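Penicillin-binding 1 transmembrane protein MrcA (Nitrosomonas europaea ATCC 19718, PDB 3D0F) probably polymerises and cross-links peptidoglycan as a bifunctional glycosyltransferase and transpeptidase, of which the crystallised fragment is the OB-like domain. Local coordinates at residues 73-76 against 82-85; 59-64 against 88-93; 11-16 against 21-26. All coordinates share one frame; numbering follows the deposited sequence. Where two conformers were deposited one is given.

Along the chain, interaction 3 comes first, on the N-terminal arm and helix 20-26, before the antiparallel sheet of the OB-like domain begins. Interaction 2 joins strands 58-61 and 88-94 of that sheet, and interaction 1 lies within the long connection between these two strands. The centres of interactions 1 and 2 are about 13 Å apart, whereas interaction 3 lies about 32 Å from interaction 2 and, on the opposite side of the chain's centre, about 41 Å from interaction 1. All three touch the second subunit. The domain thus has a compact body holding 59-64, 73-76, 82-85 and 88-93, and a remote arm that packs against its partner in the dimer.

Interaction 1 of 3, residues 73-76 against 82-85; sequences LSND and KRIR
Leu73 and Ile84 bring the two segments closest, their CA atoms 6.0 Å apart, although neither 73-76 nor 82-85 belongs to a regular helix or strand. Both are parts of the irregular connection between strands 58-61 and 88-94, which folds back on itself here. A backbone hydrogen bond between Ile84 and Phe72 ties the two sides together just before Leu73. At Asn75 the backbone takes a left-handed helical conformation.

The inner half of the contact is apolar. The CB of Leu73 points away from 82-85, but its CD2 methyl turns back, lying 4.0 Å from Ile84 CB and 4.1 Å from Ile84 CG2. The two side chains run at a slant to one another, so one leucine methyl rests against the branch point of the isoleucine. Ile84 is buried and also packs on Val41 and Ala44 of strand 37-45 and on Pro7 of the second subunit, which joins this loop to both the sheet and the dimer interface.

Farther out, Asn75 and Arg83 lie side by side and point the same way. Arg83 has its CG between the backbone N and the carbonyl carbon (chi1 73°) and is extended from there to NE. This places CD 3.6 Å from Asn75 OD1 and NE 3.9 Å from the same oxygen, with the amide and guanidinium planes 64° apart. Because Asn75 was deposited in two conformers, this approach describes only one of them. On its own side of the contact, Ser74 OG accepts a weak hydrogen bond from Asp76 N at 3.1 Å.

The chemistry is therefore divided: the inner side is aliphatic, Leu73 against Ile84, while on the outer side the amide oxygen merely lies beside the arginine chain, at least in this conformer.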
ATOM      1  N   LEU A  73       7.736  21.340   8.948  1.00 20.27           N
ATOM      2  CA  LEU A  73       7.950  21.102  10.376  1.00 22.90           C
ATOM      3  C   LEU A  73       8.806  22.182  11.038  1.00 25.29           C
ATOM      4  O   LEU A  73       8.969  22.177  12.257  1.00 26.73           O
ATOM      5  CB  LEU A  73       8.662  19.743  10.557  1.00 23.31           C
ATOM      6  CG  LEU A  73       7.836  18.540  10.102  1.00 21.31           C
ATOM      7  CD1 LEU A  73       8.792  17.354   9.818  1.00 24.18           C
ATOM      8  CD2 LEU A  73       6.824  18.237  11.169  1.00 20.23           C
ATOM      9  N   SER A  74       9.289  23.132  10.237  1.00 26.45           N
ATOM     10  CA  SER A  74      10.297  24.115  10.663  1.00 27.55           C
ATOM     11  C   SER A  74       9.733  25.413  11.215  1.00 28.74           C
ATOM     12  O   SER A  74      10.525  26.265  11.697  1.00 29.80           O
ATOM     13  CB  SER A  74      11.106  24.529   9.449  1.00 28.48           C
ATOM     14  OG  SER A  74      10.262  25.274   8.552  1.00 29.58           O
ATOM     15  N   ASN A  75       8.413  25.608  11.125  1.00 27.09           N
ATOM     16  CA  ASN A  75       7.784  26.899  11.490  0.50 27.05           C
ATOM     17  C   ASN A  75       8.247  28.040  10.585  1.00 26.48           C
ATOM     18  O   ASN A  75       8.309  29.185  10.989  1.00 25.99           O
ATOM     19  CB  ASN A  75       7.998  27.291  12.974  0.50 27.83           C
ATOM     20  CG  ASN A  75       6.932  26.715  13.914  0.50 28.59           C
ATOM     21  OD1 ASN A  75       5.745  26.533  13.553  0.50 32.27           O
ATOM     22  ND2 ASN A  75       7.351  26.438  15.142  0.50 29.54           N
ATOM     23  N   ASP A  76       8.529  27.730   9.324  1.00 25.43           N
ATOM     24  CA  ASP A  76       8.850  28.752   8.294  1.00 24.74           C
ATOM     25  C   ASP A  76       7.601  29.639   8.162  1.00 23.75           C
ATOM     26  O   ASP A  76       6.516  29.115   7.916  1.00 20.54           O
ATOM     27  CB  ASP A  76       9.136  28.043   6.966  1.00 25.17           C
ATOM     28  CG  ASP A  76       9.282  28.988   5.768  1.00 26.12           C
ATOM     29  OD1 ASP A  76       9.240  30.227   5.889  1.00 30.99           O
ATOM     30  OD2 ASP A  76       9.426  28.437   4.657  1.00 35.81           O
ATOM     31  N   LYS A  82      -0.205  25.937   6.921  1.00 22.93           N
ATOM     32  CA  LYS A  82      -0.074  24.795   6.030  1.00 23.03           C
ATOM     33  C   LYS A  82       0.850  23.728   6.610  1.00 20.63           C
ATOM     34  O   LYS A  82       0.961  22.640   6.064  1.00 20.01           O
ATOM     35  CB  LYS A  82       0.466  25.227   4.665  1.00 23.69           C
ATOM     36  CG  LYS A  82      -0.559  26.029   3.889  1.00 26.92           C
ATOM     37  CD  LYS A  82       0.014  26.514   2.558  1.00 28.53           C
ATOM     38  CE  LYS A  82      -0.971  27.455   1.858  1.00 31.81           C
ATOM     39  NZ  LYS A  82      -0.713  28.893   2.167  1.00 34.09           N
ATOM     40  N   ARG A  83       1.542  24.059   7.696  1.00 21.12           N
ATOM     41  CA  ARG A  83       2.485  23.134   8.317  1.00 20.87           C
ATOM     42  C   ARG A  83       1.795  21.865   8.821  1.00 19.89           C
ATOM     43  O   ARG A  83       0.597  21.862   9.071  1.00 20.87           O
ATOM     44  CB  ARG A  83       3.244  23.791   9.452  1.00 21.02           C
ATOM     45  CG  ARG A  83       2.439  24.010  10.657  1.00 22.63           C
ATOM     46  CD  ARG A  83       3.213  24.779  11.743  1.00 25.39           C
ATOM     47  NE  ARG A  83       2.264  24.999  12.814  1.00 29.73           N
ATOM     48  CZ  ARG A  83       2.016  24.173  13.842  1.00 32.12           C
ATOM     49  NH1 ARG A  83       2.666  22.994  14.022  1.00 34.12           N
ATOM     50  NH2 ARG A  83       1.076  24.534  14.708  1.00 29.96           N
ATOM     51  N   ILE A  84       2.586  20.831   8.981  1.00 18.86           N
ATOM     52  CA  ILE A  84       2.150  19.592   9.629  1.00 18.98           C
ATOM     53  C   ILE A  84       1.847  19.883  11.105  1.00 19.21           C
ATOM     54  O   ILE A  84       2.663  20.499  11.815  1.00 21.40           O
ATOM     55  CB  ILE A  84       3.201  18.517   9.481  1.00 19.16           C
ATOM     56  CG1 ILE A  84       3.281  18.100   8.001  1.00 18.53           C
ATOM     57  CG2 ILE A  84       2.900  17.303  10.386  1.00 19.73           C
ATOM     58  CD1 ILE A  84       4.542  17.385   7.575  1.00 20.65           C
ATOM     59  N   ARG A  85       0.675  19.443  11.550  1.00 18.22           N
ATOM     60  CA  ARG A  85       0.118  19.772  12.886  0.50 17.65           C
ATOM     61  C   ARG A  85      -0.914  18.696  13.200  1.00 17.73           C
ATOM     62  O   ARG A  85      -1.361  17.980  12.297  1.00 16.98           O
ATOM     63  CB  ARG A  85      -0.543  21.166  12.905  0.50 18.23           C
ATOM     64  CG  ARG A  85      -2.060  21.242  12.482  0.50 16.80           C
ATOM     65  CD  ARG A  85      -2.728  22.607  12.846  0.50 17.15           C
ATOM     66  NE  ARG A  85      -4.187  22.594  12.635  0.50 17.23           N
ATOM     67  CZ  ARG A  85      -4.818  23.117  11.586  0.50 15.45           C
ATOM     68  NH1 ARG A  85      -4.159  23.801  10.654  0.50 15.77           N
ATOM     69  NH2 ARG A  85      -6.145  23.014  11.505  0.50 15.69           N
TER

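Interaction 2 of 3, residues 59-64 against 88-93. With PO4 (phosphate ion), chain C.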
ATOM      1  N   ILE A  59       2.378   5.263  14.408  1.00 18.81           N
ATOM      2  CA  ILE A  59       3.796   5.241  14.004  1.00 17.71           C
ATOM      3  C   ILE A  59       4.472   6.548  14.431  1.00 16.62           C
ATOM      4  O   ILE A  59       3.807   7.552  14.637  1.00 15.72           O
ATOM      5  CB  ILE A  59       3.982   5.044  12.463  1.00 16.48           C
ATOM      6  CG1 ILE A  59       3.272   6.129  11.638  1.00 18.49           C
ATOM      7  CG2 ILE A  59       3.466   3.640  12.025  1.00 20.69           C
ATOM      8  CD1 ILE A  59       3.552   6.082  10.124  1.00 18.71           C
ATOM      9  N   ARG A  60       5.790   6.465  14.594  1.00 17.01           N
ATOM     10  CA  ARG A  60       6.614   7.611  14.929  1.00 16.90           C
ATOM     11  C   ARG A  60       7.664   7.799  13.833  1.00 18.52           C
ATOM     12  O   ARG A  60       8.488   6.885  13.607  1.00 18.30           O
ATOM     13  CB  ARG A  60       7.283   7.408  16.298  1.00 18.21           C
ATOM     14  CG  ARG A  60       7.809   8.655  16.943  1.00 22.16           C
ATOM     15  CD  ARG A  60       8.095   8.367  18.463  1.00 22.79           C
ATOM     16  NE  ARG A  60       8.451   9.555  19.195  1.00 30.28           N
ATOM     17  CZ  ARG A  60       9.680  10.017  19.348  1.00 29.98           C
ATOM     18  NH1 ARG A  60      10.746   9.397  18.807  1.00 33.28           N
ATOM     19  NH2 ARG A  60       9.851  11.134  20.043  1.00 32.68           N
ATOM     20  N   ILE A  61       7.679   8.978  13.216  1.00 15.91           N
ATOM     21  CA  ILE A  61       8.591   9.312  12.090  1.00 15.94           C
ATOM     22  C   ILE A  61       9.614  10.289  12.645  1.00 16.27           C
ATOM     23  O   ILE A  61       9.239  11.294  13.248  1.00 14.90           O
ATOM     24  CB  ILE A  61       7.852   9.905  10.884  1.00 16.25           C
ATOM     25  CG1 ILE A  61       6.725   8.936  10.459  1.00 20.10           C
ATOM     26  CG2 ILE A  61       8.816  10.172   9.683  1.00 16.57           C
ATOM     27  CD1 ILE A  61       5.441   9.636  10.026  1.00 23.93           C
ATOM     28  N   THR A  62      10.895   9.989  12.394  1.00 14.89           N
ATOM     29  CA  THR A  62      12.016  10.757  12.938  1.00 14.15           C
ATOM     30  C   THR A  62      13.161  10.763  11.918  1.00 14.35           C
ATOM     31  O   THR A  62      13.088  10.073  10.918  1.00 14.11           O
ATOM     32  CB  THR A  62      12.575  10.150  14.254  1.00 14.81           C
ATOM     33  OG1 THR A  62      13.129   8.837  13.997  1.00 13.82           O
ATOM     34  CG2 THR A  62      11.447  10.051  15.305  1.00 14.18           C
ATOM     35  N   GLY A  63      14.228  11.483  12.212  1.00 13.00           N
ATOM     36  CA  GLY A  63      15.472  11.423  11.412  1.00 14.55           C
ATOM     37  C   GLY A  63      15.230  11.540   9.901  1.00 15.23           C
ATOM     38  O   GLY A  63      14.583  12.472   9.417  1.00 15.55           O
ATOM     39  N   ASP A  64      15.766  10.579   9.179  1.00 14.66           N
ATOM     40  CA  ASP A  64      15.702  10.595   7.699  1.00 15.90           C
ATOM     41  C   ASP A  64      14.259  10.664   7.200  1.00 16.16           C
ATOM     42  O   ASP A  64      13.981  11.304   6.171  1.00 16.88           O
ATOM     43  CB  ASP A  64      16.366   9.363   7.130  1.00 16.78           C
ATOM     44  CG  ASP A  64      17.858   9.334   7.324  1.00 19.80           C
ATOM     45  OD1 ASP A  64      18.486  10.343   7.741  1.00 23.93           O
ATOM     46  OD2 ASP A  64      18.421   8.240   6.998  1.00 27.40           O
ATOM     47  N   ALA A  88      -3.364  16.780  10.544  1.00 15.34           N
ATOM     48  CA  ALA A  88      -2.886  16.791   9.171  1.00 15.80           C
ATOM     49  C   ALA A  88      -3.006  15.399   8.589  1.00 15.88           C
ATOM     50  O   ALA A  88      -2.555  14.441   9.187  1.00 16.97           O
ATOM     51  CB  ALA A  88      -1.464  17.260   9.131  1.00 15.08           C
ATOM     52  N   LEU A  89      -3.576  15.324   7.391  1.00 18.25           N
ATOM     53  CA  LEU A  89      -3.604  14.106   6.590  1.00 17.93           C
ATOM     54  C   LEU A  89      -2.327  14.053   5.752  1.00 18.43           C
ATOM     55  O   LEU A  89      -2.058  14.918   4.901  1.00 18.46           O
ATOM     56  CB  LEU A  89      -4.852  14.080   5.677  1.00 18.48           C
ATOM     57  CG  LEU A  89      -4.981  12.870   4.752  1.00 20.15           C
ATOM     58  CD1 LEU A  89      -5.029  11.559   5.531  1.00 23.23           C
ATOM     59  CD2 LEU A  89      -6.208  13.060   3.854  1.00 20.48           C
ATOM     60  N   ILE A  90      -1.527  13.030   6.021  1.00 17.40           N
ATOM     61  CA  ILE A  90      -0.248  12.802   5.324  1.00 17.79           C
ATOM     62  C   ILE A  90      -0.219  11.449   4.699  1.00 16.97           C
ATOM     63  O   ILE A  90      -1.107  10.618   4.915  1.00 18.03           O
ATOM     64  CB  ILE A  90       0.962  12.995   6.286  1.00 16.69           C
ATOM     65  CG1 ILE A  90       0.887  12.053   7.488  1.00 17.19           C
ATOM     66  CG2 ILE A  90       0.989  14.510   6.757  1.00 18.98           C
ATOM     67  CD1 ILE A  90       2.155  11.943   8.288  1.00 18.86           C
ATOM     68  N   ARG A  91       0.827  11.209   3.939  1.00 16.37           N
ATOM     69  CA  ARG A  91       1.078   9.891   3.386  1.00 15.89           C
ATOM     70  C   ARG A  91       2.429   9.442   3.898  1.00 16.06           C
ATOM     71  O   ARG A  91       3.380  10.224   3.977  1.00 15.92           O
ATOM     72  CB  ARG A  91       1.091   9.934   1.848  1.00 16.91           C
ATOM     73  CG  ARG A  91      -0.214  10.498   1.262  1.00 19.48           C
ATOM     74  CD  ARG A  91      -1.401   9.528   1.309  1.00 22.43           C
ATOM     75  NE  ARG A  91      -2.597  10.271   0.942  1.00 25.15           N
ATOM     76  CZ  ARG A  91      -3.810   9.743   0.778  1.00 24.03           C
ATOM     77  NH1 ARG A  91      -3.995   8.443   0.887  1.00 22.87           N
ATOM     78  NH2 ARG A  91      -4.830  10.560   0.484  1.00 26.11           N
ATOM     79  N   VAL A  92       2.504   8.160   4.176  1.00 16.11           N
ATOM     80  CA  VAL A  92       3.722   7.549   4.725  1.00 15.28           C
ATOM     81  C   VAL A  92       4.093   6.260   4.023  1.00 16.66           C
ATOM     82  O   VAL A  92       3.215   5.552   3.496  1.00 17.18           O
ATOM     83  CB  VAL A  92       3.548   7.293   6.239  1.00 15.17           C
ATOM     84  CG1 VAL A  92       3.320   8.608   6.947  1.00 16.98           C
ATOM     85  CG2 VAL A  92       2.357   6.377   6.498  1.00 17.06           C
ATOM     86  N   LYS A  93       5.384   5.945   4.067  1.00 16.96           N
ATOM     87  CA  LYS A  93       5.860   4.689   3.503  1.00 17.78           C
ATOM     88  C   LYS A  93       6.966   4.134   4.421  1.00 18.76           C
ATOM     89  O   LYS A  93       7.836   4.894   4.851  1.00 18.51           O
ATOM     90  CB  LYS A  93       6.415   4.971   2.113  1.00 18.95           C
ATOM     91  CG  LYS A  93       6.838   3.753   1.297  1.00 19.52           C
ATOM     92  CD  LYS A  93       7.316   4.175  -0.076  1.00 22.77           C
ATOM     93  CE  LYS A  93       7.945   3.064  -0.871  1.00 29.12           C
ATOM     94  NZ  LYS A  93       7.406   1.733  -0.696  1.00 35.66           N
TER
HETATM   95  P   PO4 C 501      -7.688   8.210  -0.431  0.50 31.80           P
HETATM   96  O1  PO4 C 501      -7.497   9.689  -0.250  0.50 29.62           O
HETATM   97  O2  PO4 C 501      -9.134   7.907  -0.117  0.50 32.10           O
HETATM   98  O3  PO4 C 501      -7.374   7.837  -1.868  0.50 32.18           O
HETATM   99  O4  PO4 C 501      -6.810   7.384   0.473  0.50 30.11           O
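Within the OB-like fold, Ile59 and Ile61 face Ile90 and Val92 across the hydrophobic core. Strands 59-61 and 88-93 are not neighbours in the antiparallel sheet: 59-61 pairs with 48-53, and 88-93 with 37-45 and 100-103. Sheet curvature nevertheless brings their inner faces together, with the strand axes at 90° and 10.1 Å apart, a separation spanned by side chains.

Ile59 and Val92 meet tip to tip, Ile59 CD1 lying 3.8 Å from Val92 CG2. In Ile59, CG1 stands between the backbone N and the carbonyl carbon (chi1 58°), and its terminal methyl is carried into the core. Ile61 approaches at a slant, with CD1 3.9 Å from Val92 CG1, so Val92 CG1 is approached by both isoleucines, whereas of the two only Ile59 meets CG2. Ile61 CD1 also reaches Ile90 CD1, more loosely, at 4.4 Å. Trp100 of strand 100-103 packs on both Ile59 and Val92.

Arg91, between the two core residues of its strand, serves the dimer interface instead, making a salt bridge to Glu8 of the second subunit. A phosphate ion, probably from the crystallisation liquor and also bound by Gly31 N of that subunit, lies at the guanidinium edge: Arg91 NH2 donates to phosphate O1 at 2.9 Å, and Arg91 NH1 to phosphate O4 at 3.0 Å and 176°.

Interaction 3 of 3, residues 11-16 against 21-26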
ATOM      1  N   LEU A  11       0.559  -8.793 -18.062  1.00 13.78           N
ATOM      2  CA  LEU A  11       1.846  -8.247 -18.506  1.00 14.87           C
ATOM      3  C   LEU A  11       2.702  -9.349 -19.119  1.00 17.18           C
ATOM      4  O   LEU A  11       2.474 -10.553 -18.895  1.00 18.46           O
ATOM      5  CB  LEU A  11       2.554  -7.599 -17.343  1.00 14.89           C
ATOM      6  CG  LEU A  11       1.751  -6.686 -16.430  1.00 15.32           C
ATOM      7  CD1 LEU A  11       2.467  -6.119 -15.205  1.00 16.20           C
ATOM      8  CD2 LEU A  11       1.198  -5.541 -17.312  1.00 16.59           C
ATOM      9  N   LYS A  12       3.614  -8.938 -19.982  1.00 17.65           N
ATOM     10  CA  LYS A  12       4.495  -9.882 -20.674  1.00 19.07           C
ATOM     11  C   LYS A  12       5.764 -10.063 -19.834  1.00 17.92           C
ATOM     12  O   LYS A  12       6.539  -9.122 -19.655  1.00 18.25           O
ATOM     13  CB  LYS A  12       4.842  -9.344 -22.050  1.00 19.67           C
ATOM     14  CG  LYS A  12       5.612 -10.336 -22.878  1.00 23.14           C
ATOM     15  CD  LYS A  12       6.039  -9.699 -24.169  1.00 24.83           C
ATOM     16  CE  LYS A  12       4.936  -9.631 -25.207  1.00 32.25           C
ATOM     17  NZ  LYS A  12       5.539  -9.682 -26.581  1.00 34.79           N
ATOM     18  N   LEU A  13       5.986 -11.252 -19.289  1.00 18.72           N
ATOM     19  CA  LEU A  13       7.068 -11.448 -18.366  1.00 18.81           C
ATOM     20  C   LEU A  13       8.404 -11.615 -19.116  1.00 19.68           C
ATOM     21  O   LEU A  13       8.418 -12.047 -20.281  1.00 20.89           O
ATOM     22  CB  LEU A  13       6.886 -12.707 -17.529  1.00 20.05           C
ATOM     23  CG  LEU A  13       5.728 -12.780 -16.552  1.00 19.19           C
ATOM     24  CD1 LEU A  13       5.649 -14.239 -16.053  1.00 24.82           C
ATOM     25  CD2 LEU A  13       5.906 -11.801 -15.422  1.00 21.53           C
ATOM     26  N   PRO A  14       9.489 -11.287 -18.422  1.00 20.13           N
ATOM     27  CA  PRO A  14      10.822 -11.721 -18.914  1.00 21.78           C
ATOM     28  C   PRO A  14      11.008 -13.238 -18.673  1.00 22.52           C
ATOM     29  O   PRO A  14      10.305 -13.808 -17.833  1.00 23.44           O
ATOM     30  CB  PRO A  14      11.772 -10.933 -18.009  1.00 20.85           C
ATOM     31  CG  PRO A  14      11.009 -10.767 -16.717  1.00 22.93           C
ATOM     32  CD  PRO A  14       9.599 -10.532 -17.169  1.00 19.70           C
ATOM     33  N   LYS A  15      12.010 -13.862 -19.339  1.00 25.61           N
ATOM     34  CA  LYS A  15      12.427 -15.262 -19.024  1.00 26.86           C
ATOM     35  C   LYS A  15      12.872 -15.438 -17.583  1.00 28.24           C
ATOM     36  O   LYS A  15      12.513 -16.416 -16.908  1.00 30.07           O
ATOM     37  CB  LYS A  15      13.642 -15.649 -19.860  1.00 27.78           C
ATOM     38  CG  LYS A  15      13.416 -16.596 -20.999  1.00 29.19           C
ATOM     39  CD  LYS A  15      14.718 -17.128 -21.534  1.00 28.24           C
ATOM     40  CE  LYS A  15      15.204 -18.405 -20.855  1.00 28.46           C
ATOM     41  NZ  LYS A  15      16.254 -19.071 -21.723  1.00 29.49           N
ATOM     42  N   ASP A  16      13.708 -14.508 -17.117  1.00 29.01           N
ATOM     43  CA  ASP A  16      14.264 -14.557 -15.764  1.00 29.32           C
ATOM     44  C   ASP A  16      13.333 -13.932 -14.729  1.00 30.39           C
ATOM     45  O   ASP A  16      13.191 -12.713 -14.595  1.00 29.19           O
ATOM     46  CB  ASP A  16      15.706 -13.972 -15.769  1.00 29.16           C
ATOM     47  CG  ASP A  16      16.357 -13.911 -14.381  1.00 30.92           C
ATOM     48  OD1 ASP A  16      15.826 -14.473 -13.388  1.00 34.61           O
ATOM     49  OD2 ASP A  16      17.444 -13.265 -14.283  1.00 32.69           O
ATOM     50  N   GLU A  21      14.670  -5.796 -11.945  1.00 22.85           N
ATOM     51  CA  GLU A  21      14.610  -4.604 -12.818  1.00 22.70           C
ATOM     52  C   GLU A  21      13.620  -4.787 -13.972  1.00 20.63           C
ATOM     53  O   GLU A  21      12.807  -3.900 -14.247  1.00 19.78           O
ATOM     54  CB  GLU A  21      15.997  -4.315 -13.390  1.00 23.30           C
ATOM     55  CG  GLU A  21      16.099  -3.082 -14.283  1.00 24.01           C
ATOM     56  CD  GLU A  21      17.538  -2.760 -14.688  1.00 26.13           C
ATOM     57  OE1 GLU A  21      18.054  -3.412 -15.636  1.00 31.97           O
ATOM     58  OE2 GLU A  21      18.136  -1.857 -14.057  1.00 30.80           O
ATOM     59  N   ALA A  22      13.703  -5.918 -14.649  1.00 18.69           N
ATOM     60  CA  ALA A  22      12.802  -6.231 -15.740  1.00 18.72           C
ATOM     61  C   ALA A  22      11.345  -6.315 -15.264  1.00 18.42           C
ATOM     62  O   ALA A  22      10.442  -5.820 -15.956  1.00 18.40           O
ATOM     63  CB  ALA A  22      13.187  -7.548 -16.365  1.00 19.53           C
ATOM     64  N   LEU A  23      11.136  -6.956 -14.112  1.00 18.86           N
ATOM     65  CA  LEU A  23       9.807  -7.088 -13.543  1.00 18.10           C
ATOM     66  C   LEU A  23       9.260  -5.732 -13.139  1.00 18.59           C
ATOM     67  O   LEU A  23       8.085  -5.437 -13.378  1.00 18.02           O
ATOM     68  CB  LEU A  23       9.768  -8.060 -12.339  1.00 19.62           C
ATOM     69  CG  LEU A  23      10.098  -9.496 -12.754  1.00 19.47           C
ATOM     70  CD1 LEU A  23      10.388 -10.345 -11.543  1.00 25.48           C
ATOM     71  CD2 LEU A  23       8.951 -10.107 -13.613  1.00 20.59           C
ATOM     72  N   GLN A  24      10.074  -4.873 -12.513  1.00 17.08           N
ATOM     73  CA  GLN A  24       9.624  -3.507 -12.182  0.60 17.52           C
ATOM     74  C   GLN A  24       9.270  -2.748 -13.447  1.00 17.89           C
ATOM     75  O   GLN A  24       8.304  -1.984 -13.510  1.00 17.69           O
ATOM     76  CB  GLN A  24      10.731  -2.705 -11.469  0.60 18.21           C
ATOM     77  CG  GLN A  24      10.968  -3.100 -10.029  0.60 18.89           C
ATOM     78  CD  GLN A  24       9.798  -2.832  -9.065  0.60 20.48           C
ATOM     79  OE1 GLN A  24       8.798  -2.132  -9.374  0.60 23.97           O
ATOM     80  NE2 GLN A  24       9.942  -3.375  -7.864  0.60 22.78           N
ATOM     81  N   ASP A  25      10.060  -2.944 -14.495  1.00 16.55           N
ATOM     82  CA  ASP A  25       9.811  -2.225 -15.758  1.00 17.02           C
ATOM     83  C   ASP A  25       8.469  -2.587 -16.370  1.00 16.63           C
ATOM     84  O   ASP A  25       7.738  -1.693 -16.847  1.00 16.75           O
ATOM     85  CB  ASP A  25      10.921  -2.501 -16.775  1.00 17.24           C
ATOM     86  CG  ASP A  25      12.177  -1.662 -16.522  1.00 19.16           C
ATOM     87  OD1 ASP A  25      12.225  -0.785 -15.609  1.00 22.10           O
ATOM     88  OD2 ASP A  25      13.120  -1.909 -17.287  1.00 23.09           O
ATOM     89  N   ILE A  26       8.089  -3.871 -16.334  1.00 15.22           N
ATOM     90  CA  ILE A  26       6.770  -4.237 -16.960  1.00 15.44           C
ATOM     91  C   ILE A  26       5.600  -3.708 -16.101  1.00 15.80           C
ATOM     92  O   ILE A  26       4.513  -3.515 -16.641  1.00 16.91           O
ATOM     93  CB  ILE A  26       6.568  -5.732 -17.251  1.00 14.93           C
ATOM     94  CG1 ILE A  26       6.597  -6.572 -15.957  1.00 16.08           C
ATOM     95  CG2 ILE A  26       7.693  -6.230 -18.192  1.00 16.92           C
ATOM     96  CD1 ILE A  26       6.278  -8.038 -16.176  1.00 18.45           C
TER
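Aliphatic packing dominates between 11-16 and helix segment 21-26, with Leu11, Leu13 and Pro14 on the extended arm and Ala22, Leu23 and Ile26 on the helix. Pro14 lies over the first part of this face. Its CD is 3.6 Å from Leu23 CD2, the ring and the leucine side chain crossing at about a right angle, and its CG is 3.9 Å from Ala22 CB. Leu13 sends CD2 towards two partners at once, with Leu23 CD2 and Ile26 CD1 each 3.9 Å from it. Ile26 CD1 in turn reaches Leu11 CB at 3.9 Å, so this methyl touches both arm leucines, from directions roughly at right angles. The torsion of Ile26 accounts for that reach: its CG1 occupies the position between the backbone N and the carbonyl carbon (chi1 62°), turning CD1 towards the arm.

A second kind of contact sets methyl groups against backbone carbonyls. Ile26 CG2 comes within 3.4 Å of Lys12 O, and Leu11 CD1 lies 3.6 Å from Ile26 O. These are van der Waals approaches, and each segment presents a backbone oxygen to the aliphatic groups of the other.

The helix has its own hydrogen bonds, Asp25 N donating to Glu21 O at 2.9 Å and Ala22 N to OD1 of Asp19, the residue preceding helix 20-26.

Val40, Pro86 and Phe52 of the second subunit also pack on Leu11, Leu13 and Leu23, and Gln24 NE2 donates to Lys54 O of that subunit.

The extended arm turns back before 21-26 so that the short helix packs against it, and its position far from the chain's own barrel is consistent with an N-terminal arm that packs on the partner's OB-like domain, Leu11 also making backbone hydrogen bonds there.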